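Local structure of putative uncharacterized protein TTHB189 (Thermus thermophilus, 2ZCA) at residues A[63-68]-A[133-138]. The protein belongs to the CasB/Cse2 family and probably takes part in type I-E CRISPR antiviral defence. Sequence-based numbering, arbitrary orientation.
Sequences YLVAAL and DDLLRW
L64 and V65, consecutive residues of helix 56-71, meet a single leucine, L135, near the C-terminal end of helix 128-136. The contact is small, burying 102 Å² in all, and purely apolar. L64 comes first: its CD2 methyl touches CD2 of L135 at 3.9 Å, the closest approach between the segments. Both leucines hold CG anti to the backbone N (chi1 179° in L64 and -173° in L135), which carries each fork out toward the facing helix; the two side chains cross at about a right angle, each bringing one methyl to the meeting point. V65 adds a looser touch, with CG2 lying 4.3 Å from the same CD2 of L135. That methyl therefore bridges two successive residues of the facing helix, whose backbone stays well back, the CA atoms of V65 and L135 being 8.7 Å apart. All three side chains are buried, close to the centre of the chain. Next along the helix, A66 packs against F7 and L11 of helix 3-15.

On the other segment, L135 also touches A61, about one turn before V65. R137, following L136, folds back toward D133 and D134: its NE donates to the backbone O of D133 at 2.9 Å, approaching from above the carbonyl plane, and its NH2 forms a salt bridge with OD1 of D134. D134 OD2 pairs with R148 and accepts a hydrogen bond from W149 NE1, tying the end part of helix 128-136 to helix 144-155. The contact of L64 and V65 with L135 thus lies in the core of an all-helical fold, joining helix 56-71 to helix 128-136, with helix 3-15 against both and helix 144-155 against the latter.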
loop_
_atom_site.group_PDB
_atom_site.type_symbol
_atom_site.label_atom_id
_atom_site.label_comp_id
_atom_site.label_asym_id
_atom_site.label_seq_id
_atom_site.Cartn_x
_atom_site.Cartn_y
_atom_site.Cartn_z
ATOM N N TYR A 63 7.205 0.702 -4.278
ATOM C CA TYR A 63 6.812 1.916 -4.990
ATOM C C TYR A 63 5.324 2.197 -4.843
ATOM O O TYR A 63 4.919 3.348 -4.678
ATOM C CB TYR A 63 7.164 1.809 -6.476
ATOM C CG TYR A 63 8.608 2.145 -6.779
ATOM C CD1 TYR A 63 9.042 3.469 -6.815
ATOM C CD2 TYR A 63 9.546 1.137 -6.991
ATOM C CE1 TYR A 63 10.377 3.785 -7.052
ATOM C CE2 TYR A 63 10.880 1.441 -7.227
ATOM C CZ TYR A 63 11.288 2.767 -7.255
ATOM O OH TYR A 63 12.612 3.069 -7.473
ATOM N N LEU A 64 4.506 1.152 -4.904
ATOM C CA LEU A 64 3.068 1.354 -4.782
ATOM C C LEU A 64 2.696 1.827 -3.379
ATOM O O LEU A 64 1.864 2.721 -3.223
ATOM C CB LEU A 64 2.303 0.067 -5.135
ATOM C CG LEU A 64 0.771 0.118 -5.021
ATOM C CD1 LEU A 64 0.213 1.252 -5.868
ATOM C CD2 LEU A 64 0.182 -1.213 -5.472
ATOM N N VAL A 65 3.311 1.235 -2.357
ATOM C CA VAL A 65 3.021 1.636 -0.984
ATOM C C VAL A 65 3.460 3.078 -0.726
ATOM O O VAL A 65 2.776 3.818 -0.027
ATOM C CB VAL A 65 3.686 0.684 0.033
ATOM C CG1 VAL A 65 3.570 1.251 1.446
ATOM C CG2 VAL A 65 3.005 -0.682 -0.031
ATOM N N ALA A 66 4.595 3.483 -1.289
ATOM C CA ALA A 66 5.054 4.856 -1.114
ATOM C C ALA A 66 4.023 5.798 -1.742
ATOM O O ALA A 66 3.722 6.858 -1.192
ATOM C CB ALA A 66 6.419 5.056 -1.785
ATOM N N ALA A 67 3.491 5.408 -2.898
ATOM C CA ALA A 67 2.501 6.226 -3.593
ATOM C C ALA A 67 1.212 6.341 -2.782
ATOM O O ALA A 67 0.632 7.423 -2.670
ATOM C CB ALA A 67 2.201 5.638 -4.969
ATOM N N LEU A 68 0.765 5.225 -2.215
ATOM C CA LEU A 68 -0.463 5.232 -1.424
ATOM C C LEU A 68 -0.261 5.981 -0.111
ATOM O O LEU A 68 -1.186 6.612 0.411
ATOM C CB LEU A 68 -0.927 3.793 -1.174
ATOM C CG LEU A 68 -1.290 3.062 -2.476
ATOM C CD1 LEU A 68 -1.541 1.589 -2.205
ATOM C CD2 LEU A 68 -2.521 3.717 -3.102
ATOM N N ASP A 133 3.892 -5.467 3.978
ATOM C CA ASP A 133 4.176 -6.862 4.295
ATOM C C ASP A 133 3.191 -7.775 3.582
ATOM O O ASP A 133 3.555 -8.862 3.124
ATOM C CB ASP A 133 4.108 -7.114 5.806
ATOM C CG ASP A 133 5.288 -6.521 6.550
ATOM O OD1 ASP A 133 6.419 -6.600 6.030
ATOM O OD2 ASP A 133 5.089 -5.993 7.662
ATOM N N ASP A 134 1.940 -7.333 3.491
ATOM C CA ASP A 134 0.913 -8.127 2.831
ATOM C C ASP A 134 1.081 -8.143 1.313
ATOM O O ASP A 134 0.981 -9.194 0.685
ATOM C CB ASP A 134 -0.483 -7.609 3.196
ATOM C CG ASP A 134 -0.846 -7.883 4.641
ATOM O OD1 ASP A 134 -0.197 -8.756 5.259
ATOM O OD2 ASP A 134 -1.790 -7.239 5.152
ATOM N N LEU A 135 1.345 -6.982 0.722
ATOM C CA LEU A 135 1.517 -6.906 -0.725
ATOM C C LEU A 135 2.716 -7.754 -1.168
ATOM O O LEU A 135 2.690 -8.394 -2.220
ATOM C CB LEU A 135 1.705 -5.443 -1.149
ATOM C CG LEU A 135 1.739 -5.144 -2.653
ATOM C CD1 LEU A 135 0.481 -5.688 -3.328
ATOM C CD2 LEU A 135 1.853 -3.640 -2.862
ATOM N N LEU A 136 3.764 -7.764 -0.356
ATOM C CA LEU A 136 4.951 -8.548 -0.672
ATOM C C LEU A 136 4.655 -10.046 -0.743
ATOM O O LEU A 136 5.327 -10.785 -1.460
ATOM C CB LEU A 136 6.039 -8.295 0.374
ATOM C CG LEU A 136 6.775 -6.959 0.271
ATOM C CD1 LEU A 136 7.616 -6.719 1.523
ATOM C CD2 LEU A 136 7.657 -6.976 -0.970
ATOM N N ARG A 137 3.638 -10.490 -0.012
ATOM C CA ARG A 137 3.283 -11.908 0.020
ATOM C C ARG A 137 1.970 -12.192 -0.708
ATOM O O ARG A 137 1.415 -13.283 -0.609
ATOM C CB ARG A 137 3.162 -12.365 1.474
ATOM C CG ARG A 137 4.428 -12.152 2.302
ATOM C CD ARG A 137 4.161 -12.416 3.775
ATOM N NE ARG A 137 3.259 -11.423 4.361
ATOM C CZ ARG A 137 2.665 -11.562 5.543
ATOM N NH1 ARG A 137 2.876 -12.656 6.265
ATOM N NH2 ARG A 137 1.857 -10.611 6.004
ATOM N N TRP A 138 1.497 -11.213 -1.464
ATOM C CA TRP A 138 0.225 -11.334 -2.167
ATOM C C TRP A 138 0.119 -12.483 -3.161
ATOM O O TRP A 138 -0.961 -13.044 -3.353
ATOM C CB TRP A 138 -0.085 -10.012 -2.878
ATOM C CG TRP A 138 -1.507 -9.888 -3.340
ATOM C CD1 TRP A 138 -2.002 -10.190 -4.578
ATOM C CD2 TRP A 138 -2.617 -9.424 -2.565
ATOM N NE1 TRP A 138 -3.355 -9.938 -4.620
ATOM C CE2 TRP A 138 -3.757 -9.468 -3.398
ATOM C CE3 TRP A 138 -2.758 -8.974 -1.245
ATOM C CZ2 TRP A 138 -5.024 -9.079 -2.953
ATOM C CZ3 TRP A 138 -4.025 -8.586 -0.803
ATOM C CH2 TRP A 138 -5.138 -8.642 -1.658
#